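Local coordinates for protein cellobiose 2-epimerase (Spirochaeta thermophila DSM 6192, PDB 5ZIG) that probably catalyses the reversible epimerization of cellobiose to 4-O-beta-D-glucopyranosyl-D-mannose, as a member of the N-acylglucosamine 2-epimerase family, at residues R311-A319 and W360-L371; D158-E166 and P188-I197. One frame throughout, in Å; residues are numbered along the deposited sequence. Where two conformers were deposited one is given.

Contact 1 (R311-A319 and W360-L371)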
loop_
_atom_site.group_PDB
_atom_site.type_symbol
_atom_site.label_atom_id
_atom_site.label_comp_id
_atom_site.label_asym_id
_atom_site.label_seq_id
_atom_site.Cartn_x
_atom_site.Cartn_y
_atom_site.Cartn_z
ATOM N N ARG A 311 -1.540 8.974 18.708
ATOM C CA ARG A 311 -0.122 9.238 18.541
ATOM C C ARG A 311 0.685 7.966 18.422
ATOM O O ARG A 311 1.921 8.019 18.451
ATOM C CB ARG A 311 0.383 10.113 19.689
ATOM C CG ARG A 311 -0.203 11.510 19.628
ATOM C CD ARG A 311 -0.136 12.229 20.956
ATOM N NE ARG A 311 -0.531 13.627 20.805
ATOM C CZ ARG A 311 -1.601 14.164 21.387
ATOM N NH1 ARG A 311 -2.369 13.418 22.157
ATOM N NH2 ARG A 311 -1.898 15.443 21.204
ATOM N N ALA A 312 0.014 6.827 18.287
ATOM C CA ALA A 312 0.714 5.594 17.976
ATOM C C ALA A 312 1.563 5.783 16.727
ATOM O O ALA A 312 1.117 6.361 15.729
ATOM C CB ALA A 312 -0.270 4.443 17.773
ATOM N N ARG A 313 2.764 5.285 16.798
ATOM C CA ARG A 313 3.683 5.301 15.726
ATOM C C ARG A 313 3.583 3.934 15.095
ATOM O O ARG A 313 4.186 3.022 15.530
ATOM C CB ARG A 313 5.093 5.618 16.199
ATOM C CG ARG A 313 5.505 7.047 16.037
ATOM C CD ARG A 313 4.505 8.015 16.542
ATOM N NE ARG A 313 5.004 9.342 16.622
ATOM C CZ ARG A 313 4.391 10.355 17.167
ATOM N NH1 ARG A 313 3.195 10.244 17.690
ATOM N NH2 ARG A 313 4.979 11.510 17.189
ATOM N N VAL A 314 2.800 3.889 14.032
ATOM C CA VAL A 314 2.473 2.703 13.265
ATOM C C VAL A 314 3.404 2.436 12.089
ATOM O O VAL A 314 3.739 3.306 11.365
ATOM C CB VAL A 314 0.994 2.763 12.843
ATOM C CG1 VAL A 314 0.612 1.627 11.938
ATOM C CG2 VAL A 314 0.103 2.789 14.050
ATOM N N TRP A 315 3.831 1.218 11.967
ATOM C CA TRP A 315 4.749 0.768 10.956
ATOM C C TRP A 315 4.566 1.289 9.506
ATOM O O TRP A 315 5.493 1.844 9.005
ATOM C CB TRP A 315 5.030 -0.747 11.042
ATOM C CG TRP A 315 4.425 -1.571 10.010
ATOM C CD1 TRP A 315 5.002 -2.027 8.911
ATOM C CD2 TRP A 315 3.058 -1.862 9.886
ATOM N NE1 TRP A 315 4.125 -2.658 8.133
ATOM C CE2 TRP A 315 2.902 -2.572 8.719
ATOM C CE3 TRP A 315 1.951 -1.643 10.685
ATOM C CZ2 TRP A 315 1.679 -3.067 8.330
ATOM C CZ3 TRP A 315 0.778 -2.110 10.306
ATOM C CH2 TRP A 315 0.634 -2.820 9.130
ATOM N N TRP A 316 3.365 1.226 8.945
ATOM C CA TRP A 316 3.128 1.562 7.577
ATOM C C TRP A 316 3.166 3.032 7.344
ATOM O O TRP A 316 3.573 3.450 6.339
ATOM C CB TRP A 316 1.850 0.896 7.046
ATOM C CG TRP A 316 0.614 1.501 7.466
ATOM C CD1 TRP A 316 -0.081 1.207 8.542
ATOM C CD2 TRP A 316 -0.094 2.524 6.801
ATOM N NE1 TRP A 316 -1.163 1.957 8.620
ATOM C CE2 TRP A 316 -1.214 2.780 7.542
ATOM C CE3 TRP A 316 0.107 3.243 5.635
ATOM C CZ2 TRP A 316 -2.110 3.722 7.181
ATOM C CZ3 TRP A 316 -0.796 4.174 5.283
ATOM C CH2 TRP A 316 -1.873 4.414 6.048
ATOM N N VAL A 317 2.748 3.780 8.320
ATOM C CA VAL A 317 2.709 5.188 8.276
ATOM C C VAL A 317 4.151 5.755 8.151
ATOM O O VAL A 317 4.390 6.662 7.418
ATOM C CB VAL A 317 1.983 5.694 9.523
ATOM C CG1 VAL A 317 2.068 7.172 9.689
ATOM C CG2 VAL A 317 0.538 5.276 9.520
ATOM N N GLN A 318 5.075 5.167 8.901
ATOM C CA GLN A 318 6.449 5.599 8.908
ATOM C C GLN A 318 7.071 5.218 7.593
ATOM O O GLN A 318 7.750 6.004 6.992
ATOM C CB GLN A 318 7.233 5.030 10.101
ATOM C CG GLN A 318 6.570 5.178 11.427
ATOM C CD GLN A 318 5.937 6.521 11.702
ATOM O OE1 GLN A 318 6.527 7.532 11.560
ATOM N NE2 GLN A 318 4.716 6.491 12.170
ATOM N N ALA A 319 6.793 3.999 7.177
ATOM C CA ALA A 319 7.279 3.498 5.949
ATOM C C ALA A 319 6.840 4.389 4.809
ATOM O O ALA A 319 7.629 4.778 4.015
ATOM C CB ALA A 319 6.809 2.104 5.723
ATOM N N TRP A 360 9.067 -6.219 11.833
ATOM C CA TRP A 360 8.793 -4.942 12.396
ATOM C C TRP A 360 7.573 -4.950 13.306
ATOM O O TRP A 360 6.636 -5.632 13.059
ATOM C CB TRP A 360 8.545 -3.901 11.295
ATOM C CG TRP A 360 9.660 -3.553 10.304
ATOM C CD1 TRP A 360 10.785 -4.239 10.044
ATOM C CD2 TRP A 360 9.698 -2.438 9.435
ATOM N NE1 TRP A 360 11.503 -3.661 9.112
ATOM C CE2 TRP A 360 10.877 -2.526 8.717
ATOM C CE3 TRP A 360 8.860 -1.378 9.200
ATOM C CZ2 TRP A 360 11.231 -1.588 7.781
ATOM C CZ3 TRP A 360 9.226 -0.461 8.284
ATOM C CH2 TRP A 360 10.392 -0.574 7.588
ATOM N N PHE A 361 7.624 -4.218 14.400
ATOM C CA PHE A 361 6.443 -4.047 15.229
ATOM C C PHE A 361 5.335 -3.373 14.428
ATOM O O PHE A 361 5.596 -2.582 13.521
ATOM C CB PHE A 361 6.795 -3.239 16.470
ATOM C CG PHE A 361 7.718 -3.978 17.427
ATOM C CD1 PHE A 361 8.967 -3.459 17.779
ATOM C CD2 PHE A 361 7.339 -5.203 17.956
ATOM C CE1 PHE A 361 9.809 -4.155 18.656
ATOM C CE2 PHE A 361 8.175 -5.900 18.832
ATOM C CZ PHE A 361 9.407 -5.372 19.184
ATOM N N TRP A 362 4.080 -3.734 14.737
ATOM C CA TRP A 362 2.946 -2.991 14.187
ATOM C C TRP A 362 3.013 -1.513 14.570
ATOM O O TRP A 362 2.685 -0.639 13.762
ATOM C CB TRP A 362 1.630 -3.597 14.686
ATOM C CG TRP A 362 0.427 -2.812 14.255
ATOM C CD1 TRP A 362 0.001 -1.608 14.749
ATOM C CD2 TRP A 362 -0.522 -3.193 13.254
ATOM N NE1 TRP A 362 -1.141 -1.208 14.102
ATOM C CE2 TRP A 362 -1.490 -2.166 13.184
ATOM C CE3 TRP A 362 -0.653 -4.308 12.417
ATOM C CZ2 TRP A 362 -2.559 -2.205 12.293
ATOM C CZ3 TRP A 362 -1.720 -4.345 11.525
ATOM C CH2 TRP A 362 -2.658 -3.296 11.473
ATOM N N ALA A 363 3.406 -1.222 15.812
ATOM C CA ALA A 363 3.400 0.143 16.321
ATOM C C ALA A 363 4.211 0.237 17.613
ATOM O O ALA A 363 4.373 -0.741 18.354
ATOM C CB ALA A 363 1.972 0.643 16.554
ATOM N N VAL A 364 4.735 1.441 17.849
ATOM C CA VAL A 364 5.458 1.778 19.064
ATOM C C VAL A 364 4.979 3.136 19.566
ATOM O O VAL A 364 4.305 3.885 18.856
ATOM C CB VAL A 364 6.980 1.753 18.824
ATOM C CG1 VAL A 364 7.463 0.363 18.453
ATOM C CG2 VAL A 364 7.291 2.684 17.645
ATOM N N THR A 365 5.331 3.451 20.806
ATOM C CA THR A 365 4.991 4.757 21.359
ATOM C C THR A 365 5.854 5.813 20.678
ATOM O O THR A 365 6.849 5.474 20.035
ATOM C CB THR A 365 5.232 4.787 22.874
ATOM O OG1 THR A 365 6.618 4.536 23.138
ATOM C CG2 THR A 365 4.405 3.718 23.554
ATOM N N PRO A 366 5.495 7.102 20.789
ATOM C CA PRO A 366 6.369 8.143 20.216
ATOM C C PRO A 366 7.800 8.012 20.692
ATOM O O PRO A 366 8.741 8.369 19.968
ATOM C CB PRO A 366 5.733 9.454 20.702
ATOM C CG PRO A 366 4.319 9.093 21.033
ATOM C CD PRO A 366 4.353 7.687 21.520
ATOM N N GLU A 367 7.982 7.457 21.890
ATOM C CA GLU A 367 9.299 7.177 22.441
ATOM C C GLU A 367 9.950 5.928 21.850
ATOM O O GLU A 367 11.173 5.787 21.953
ATOM C CB GLU A 367 9.195 7.038 23.965
ATOM C CG GLU A 367 8.741 8.312 24.684
ATOM C CD GLU A 367 7.270 8.631 24.449
ATOM O OE1 GLU A 367 6.503 7.695 24.141
ATOM O OE2 GLU A 367 6.884 9.814 24.550
ATOM N N GLY A 368 9.179 5.009 21.262
ATOM C CA GLY A 368 9.724 3.787 20.698
ATOM C C GLY A 368 9.418 2.492 21.442
ATOM O O GLY A 368 9.957 1.443 21.071
ATOM N N SER A 369 8.582 2.522 22.453
ATOM C CA SER A 369 8.270 1.282 23.155
ATOM C C SER A 369 7.231 0.500 22.356
ATOM O O SER A 369 6.239 1.087 21.913
ATOM C CB SER A 369 7.759 1.577 24.564
ATOM O OG SER A 369 7.644 0.384 25.319
ATOM N N PRO A 370 7.441 -0.797 22.111
ATOM C CA PRO A 370 6.496 -1.536 21.266
ATOM C C PRO A 370 5.166 -1.666 21.977
ATOM O O PRO A 370 5.117 -1.875 23.185
ATOM C CB PRO A 370 7.168 -2.900 21.060
ATOM C CG PRO A 370 8.568 -2.709 21.474
ATOM C CD PRO A 370 8.559 -1.652 22.535
ATOM N N LEU A 371 4.091 -1.464 21.214
ATOM C CA LEU A 371 2.725 -1.597 21.706
ATOM C C LEU A 371 2.319 -3.059 21.753
ATOM O O LEU A 371 2.465 -3.782 20.763
ATOM C CB LEU A 371 1.745 -0.848 20.798
ATOM C CG LEU A 371 1.282 0.553 21.183
ATOM C CD1 LEU A 371 2.355 1.572 20.889
ATOM C CD2 LEU A 371 -0.025 0.888 20.454
#
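Trp315 sets the edge of its indole on the face of Trp362. This edge-to-face pair is the tightly packed end of the contact. Trp315 CZ3 comes 3.4 Å from Trp362 CE3, and the two six-membered rings are turned by 51°. With CG anti to the backbone N (chi1 175°), the Trp362 indole turns one face to the Trp315 edge. Tyr374 also stacks on Trp362. Trp360 CE3 comes to the opposite edge of Trp315, near its plane, 3.9 Å from Trp315 CD1. Trp360 NE1 bonds outside the contact, to Gln21.

Next to the indoles, strand 363-364, outermost in a four-stranded antiparallel sheet, pairs with strand 309-314. Arg313 and Val364 form the hydrogen-bonded pair: Arg313 N gives to Val364 O at 2.9 Å, and Val364 N returns a bond to Arg313 O. Val314, the N-cap of helix 315-332, and Ala363 form the non-hydrogen-bonded pair, with Val314 CG2 3.8 Å from Ala363 CB. Trp315 N then gives a nearly straight bond (173°) to Trp362 O, the donor standing above the carbonyl plane.

The other end is looser and more exposed. Pro366, in the type I turn Thr365 to Gly368, lies over one face of the Arg313 guanidinium, its CG 3.7 Å from NH1. That NH1 bonds Arg311 O at 2.7 Å, and NE bonds Ser298, so the guanidinium is fixed in rotation. Ala312 CB only grazes Leu371 CD2 at 4.5 Å.

The chemistry thus divides along the strands: backbone bonds set the register, indoles pack the tighter end, and a proline covers a tethered cation at the other.

Contact 2 (D158-E166 and P188-I197)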
loop_
_atom_site.group_PDB
_atom_site.type_symbol
_atom_site.label_atom_id
_atom_site.label_comp_id
_atom_site.label_asym_id
_atom_site.label_seq_id
_atom_site.Cartn_x
_atom_site.Cartn_y
_atom_site.Cartn_z
ATOM N N ASP A 158 -19.352 3.426 -10.265
ATOM C CA ASP A 158 -20.556 4.241 -10.200
ATOM C C ASP A 158 -20.490 5.165 -11.414
ATOM O O ASP A 158 -19.743 6.142 -11.411
ATOM C CB ASP A 158 -20.586 5.007 -8.881
ATOM C CG ASP A 158 -21.759 5.982 -8.772
ATOM O OD1 ASP A 158 -21.949 6.505 -7.652
ATOM O OD2 ASP A 158 -22.496 6.221 -9.770
ATOM N N ARG A 159 -21.263 4.842 -12.453
ATOM C CA ARG A 159 -21.220 5.622 -13.681
ATOM C C ARG A 159 -22.048 6.894 -13.599
ATOM O O ARG A 159 -21.922 7.751 -14.478
ATOM C CB ARG A 159 -21.682 4.771 -14.858
ATOM C CG ARG A 159 -20.930 3.448 -14.999
ATOM C CD ARG A 159 -19.515 3.634 -15.563
ATOM N NE ARG A 159 -18.963 2.367 -16.039
ATOM C CZ ARG A 159 -17.693 2.171 -16.381
ATOM N NH1 ARG A 159 -16.814 3.165 -16.313
ATOM N NH2 ARG A 159 -17.298 0.972 -16.792
ATOM N N ARG A 160 -22.881 7.042 -12.569
ATOM C CA ARG A 160 -23.611 8.288 -12.368
ATOM C C ARG A 160 -22.738 9.350 -11.710
ATOM O O ARG A 160 -22.640 10.481 -12.204
ATOM C CB ARG A 160 -24.854 8.014 -11.523
ATOM C CG ARG A 160 -25.735 9.212 -11.227
ATOM C CD ARG A 160 -27.104 8.719 -10.758
ATOM N NE ARG A 160 -27.872 9.729 -10.034
ATOM C CZ ARG A 160 -28.455 9.526 -8.854
ATOM N NH1 ARG A 160 -28.356 8.346 -8.248
ATOM N NH2 ARG A 160 -29.138 10.507 -8.275
ATOM N N HIS A 161 -22.097 9.011 -10.587
ATOM C CA HIS A 161 -21.373 9.986 -9.789
ATOM C C HIS A 161 -19.862 9.826 -9.827
ATOM O O HIS A 161 -19.168 10.614 -9.183
ATOM C CB HIS A 161 -21.846 9.939 -8.332
ATOM C CG HIS A 161 -23.200 10.551 -8.125
ATOM N ND1 HIS A 161 -24.349 9.795 -7.996
ATOM C CD2 HIS A 161 -23.589 11.845 -8.045
ATOM C CE1 HIS A 161 -25.385 10.600 -7.832
ATOM N NE2 HIS A 161 -24.949 11.848 -7.858
ATOM N N GLY A 162 -19.335 8.858 -10.568
ATOM C CA GLY A 162 -17.905 8.647 -10.649
ATOM C C GLY A 162 -17.423 7.786 -9.495
ATOM O O GLY A 162 -18.137 7.540 -8.531
ATOM N N GLY A 163 -16.183 7.310 -9.598
ATOM C CA GLY A 163 -15.617 6.514 -8.515
ATOM C C GLY A 163 -16.210 5.111 -8.493
ATOM O O GLY A 163 -16.862 4.676 -9.446
ATOM N N TYR A 164 -15.979 4.406 -7.379
ATOM C CA TYR A 164 -16.271 2.986 -7.214
ATOM C C TYR A 164 -17.013 2.736 -5.902
ATOM O O TYR A 164 -16.676 3.314 -4.864
ATOM C CB TYR A 164 -14.983 2.093 -7.224
ATOM C CG TYR A 164 -14.142 2.228 -8.484
ATOM C CD1 TYR A 164 -14.137 1.217 -9.445
ATOM C CD2 TYR A 164 -13.361 3.348 -8.712
ATOM C CE1 TYR A 164 -13.416 1.335 -10.593
ATOM C CE2 TYR A 164 -12.610 3.470 -9.870
ATOM C CZ TYR A 164 -12.650 2.455 -10.809
ATOM O OH TYR A 164 -11.931 2.536 -11.979
ATOM N N TYR A 165 -18.024 1.866 -5.963
ATOM C CA TYR A 165 -18.633 1.355 -4.745
ATOM C C TYR A 165 -17.599 0.585 -3.933
ATOM O O TYR A 165 -16.690 -0.046 -4.477
ATOM C CB TYR A 165 -19.818 0.459 -5.087
ATOM C CG TYR A 165 -20.880 1.227 -5.823
ATOM C CD1 TYR A 165 -21.746 2.057 -5.134
ATOM C CD2 TYR A 165 -20.980 1.177 -7.220
ATOM C CE1 TYR A 165 -22.708 2.785 -5.794
ATOM C CE2 TYR A 165 -21.935 1.912 -7.884
ATOM C CZ TYR A 165 -22.808 2.709 -7.159
ATOM O OH TYR A 165 -23.785 3.453 -7.790
ATOM N N GLU A 166 -17.760 0.628 -2.611
ATOM C CA GLU A 166 -16.791 0.004 -1.718
ATOM C C GLU A 166 -16.723 -1.504 -1.918
ATOM O O GLU A 166 -15.631 -2.085 -1.983
ATOM C CB GLU A 166 -17.162 0.342 -0.276
ATOM C CG GLU A 166 -16.194 -0.164 0.778
ATOM C CD GLU A 166 -14.866 0.562 0.758
ATOM O OE1 GLU A 166 -14.794 1.690 0.238
ATOM O OE2 GLU A 166 -13.894 -0.002 1.282
ATOM N N PRO A 188 -20.821 4.731 1.575
ATOM C CA PRO A 188 -20.763 3.948 0.331
ATOM C C PRO A 188 -19.419 4.032 -0.380
ATOM O O PRO A 188 -19.109 3.132 -1.176
ATOM C CB PRO A 188 -21.895 4.553 -0.524
ATOM C CG PRO A 188 -22.755 5.350 0.450
ATOM C CD PRO A 188 -21.767 5.855 1.467
ATOM N N LYS A 189 -18.601 5.054 -0.100
ATOM C CA LYS A 189 -17.289 5.186 -0.727
ATOM C C LYS A 189 -16.230 5.609 0.297
ATOM O O LYS A 189 -16.523 6.327 1.261
ATOM C CB LYS A 189 -17.354 6.189 -1.887
ATOM C CG LYS A 189 -18.176 5.706 -3.075
ATOM C CD LYS A 189 -18.573 6.843 -4.002
ATOM C CE LYS A 189 -19.383 6.294 -5.192
ATOM N NZ LYS A 189 -19.851 7.361 -6.130
ATOM N N THR A 190 -14.989 5.152 0.081
ATOM C CA THR A 190 -13.863 5.499 0.948
ATOM C C THR A 190 -12.654 5.916 0.104
ATOM O O THR A 190 -12.426 5.369 -0.985
ATOM C CB THR A 190 -13.479 4.310 1.911
ATOM O OG1 THR A 190 -12.915 3.221 1.167
ATOM C CG2 THR A 190 -14.689 3.799 2.708
ATOM N N MET A 191 -11.891 6.909 0.604
ATOM C CA MET A 191 -10.617 7.275 -0.025
ATOM C C MET A 191 -9.698 6.071 -0.085
ATOM O O MET A 191 -9.024 5.832 -1.092
ATOM C CB MET A 191 -9.983 8.442 0.756
ATOM C CG MET A 191 -8.440 8.716 0.698
ATOM S SD MET A 191 -7.343 7.494 1.446
ATOM C CE MET A 191 -7.730 7.815 3.185
ATOM N N ASN A 192 -9.728 5.260 0.967
ATOM C CA ASN A 192 -8.784 4.166 1.096
ATOM C C ASN A 192 -8.899 3.207 -0.083
ATOM O O ASN A 192 -7.899 2.865 -0.729
ATOM C CB ASN A 192 -9.037 3.462 2.428
ATOM C CG ASN A 192 -8.043 2.386 2.696
ATOM O OD1 ASN A 192 -6.835 2.626 2.695
ATOM N ND2 ASN A 192 -8.538 1.179 2.918
ATOM N N THR A 193 -10.127 2.786 -0.394
ATOM C CA THR A 193 -10.338 1.895 -1.527
ATOM C C THR A 193 -10.015 2.582 -2.848
ATOM O O THR A 193 -9.446 1.964 -3.760
ATOM C CB THR A 193 -11.780 1.386 -1.514
ATOM O OG1 THR A 193 -11.940 0.473 -0.416
ATOM C CG2 THR A 193 -12.096 0.678 -2.801
ATOM N N HIS A 194 -10.348 3.862 -2.973
ATOM C CA HIS A 194 -10.041 4.553 -4.220
ATOM C C HIS A 194 -8.538 4.655 -4.441
ATOM O O HIS A 194 -8.062 4.480 -5.571
ATOM C CB HIS A 194 -10.708 5.925 -4.242
ATOM C CG HIS A 194 -12.152 5.856 -4.626
ATOM N ND1 HIS A 194 -13.144 5.563 -3.717
ATOM C CD2 HIS A 194 -12.762 5.959 -5.829
ATOM C CE1 HIS A 194 -14.310 5.541 -4.335
ATOM N NE2 HIS A 194 -14.108 5.773 -5.618
ATOM N N LEU A 195 -7.773 4.886 -3.364
ATOM C CA LEU A 195 -6.326 5.027 -3.511
ATOM C C LEU A 195 -5.706 3.720 -3.963
ATOM O O LEU A 195 -4.785 3.701 -4.786
ATOM C CB LEU A 195 -5.693 5.486 -2.192
ATOM C CG LEU A 195 -4.159 5.615 -2.172
ATOM C CD1 LEU A 195 -3.784 6.778 -3.050
ATOM C CD2 LEU A 195 -3.588 5.850 -0.775
ATOM N N HIS A 196 -6.170 2.595 -3.440
ATOM C CA HIS A 196 -5.482 1.372 -3.822
ATOM C C HIS A 196 -5.946 0.843 -5.166
ATOM O O HIS A 196 -5.226 0.057 -5.794
ATOM C CB HIS A 196 -5.598 0.353 -2.688
ATOM C CG HIS A 196 -4.723 0.712 -1.526
ATOM N ND1 HIS A 196 -3.380 0.394 -1.486
ATOM C CD2 HIS A 196 -4.976 1.420 -0.398
ATOM C CE1 HIS A 196 -2.856 0.853 -0.364
ATOM N NE2 HIS A 196 -3.799 1.491 0.307
ATOM N N ILE A 197 -7.091 1.304 -5.653
ATOM C CA ILE A 197 -7.437 0.990 -7.032
ATOM C C ILE A 197 -6.522 1.749 -7.979
ATOM O O ILE A 197 -5.984 1.189 -8.945
ATOM C CB ILE A 197 -8.916 1.294 -7.309
ATOM C CG1 ILE A 197 -9.799 0.247 -6.633
ATOM C CG2 ILE A 197 -9.161 1.277 -8.815
ATOM C CD1 ILE A 197 -11.160 0.788 -6.201
HETATM O O HOH W 1 -14.999 3.268 -2.108
#
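The N-terminal turn of helix 191-208, with the short strand before it, receives loop 158-166 in the helix-rich N-acylglucosamine 2-epimerase fold. Thr190 is the N-cap, its OG1 accepting from Thr193 N. The Glu166 carboxylate sits at this helix start and takes two hydroxyl bonds. Thr190 OG1 gives to Glu166 OE1 at 2.6 Å on the syn side, and Thr193 OG1 gives to Glu166 OE2 at 2.6 Å from above the carboxylate plane. Glu166 CG is anti to the backbone N (chi1 -176°), and a bend at chi2 turns the carboxylate onto both threonines. A water links OE1 with Tyr164 O and Thr190 N. With an alanine in place of Glu166, both hydroxyls are likely to lose their acceptor and the water one of its anchors.

His194 joins the two segments through its ring. ND1 gives to Thr190 O, while His194 NE2 accepts from Tyr164 N at 2.9 Å. Ile197 CD1 lies over one face of the Tyr164 ring, 4.0 Å from Tyr164 CG.

Toward the start of the loop, Lys189 runs extended past Tyr164 O. Lys189 NZ meets Asp158 OD1 in a salt bridge of 2.7 Å, on the anti side, and gives to Gly162 O at 3.0 Å. Glu240 O is another acceptor. Asp158 OD2 accepts from His161 N, an Asx motif.

The Glu166 carboxylate, the Lys189 ammonium and His194 are therefore matched across the contact, and the helix dipole is likely to favour the carboxylate.

Overall arrangement
From the N terminus, the chain passes helix 139-156 and enters contact 2. This contact closes a loop of 21 residues that holds strands 167-168 and 175-176 but no helix. The chain then runs through helices 191-208, 211-228, 251-269 and 275-294 before contact 1 opens. Contact 1 closes a second excursion of 40 residues, mostly helix and including helix 336-352. The two contacts follow in series, neither nested nor crossed. Their centres lie 29 Å apart. Contact 1 ties the start of helix 315-332 to edge strand 363-364. Contact 2 ties the loop after helix 139-156 to strand 189-190 and the start of helix 191-208. His253 links their neighbourhoods, meeting Trp316 and weakly bonding Asn192.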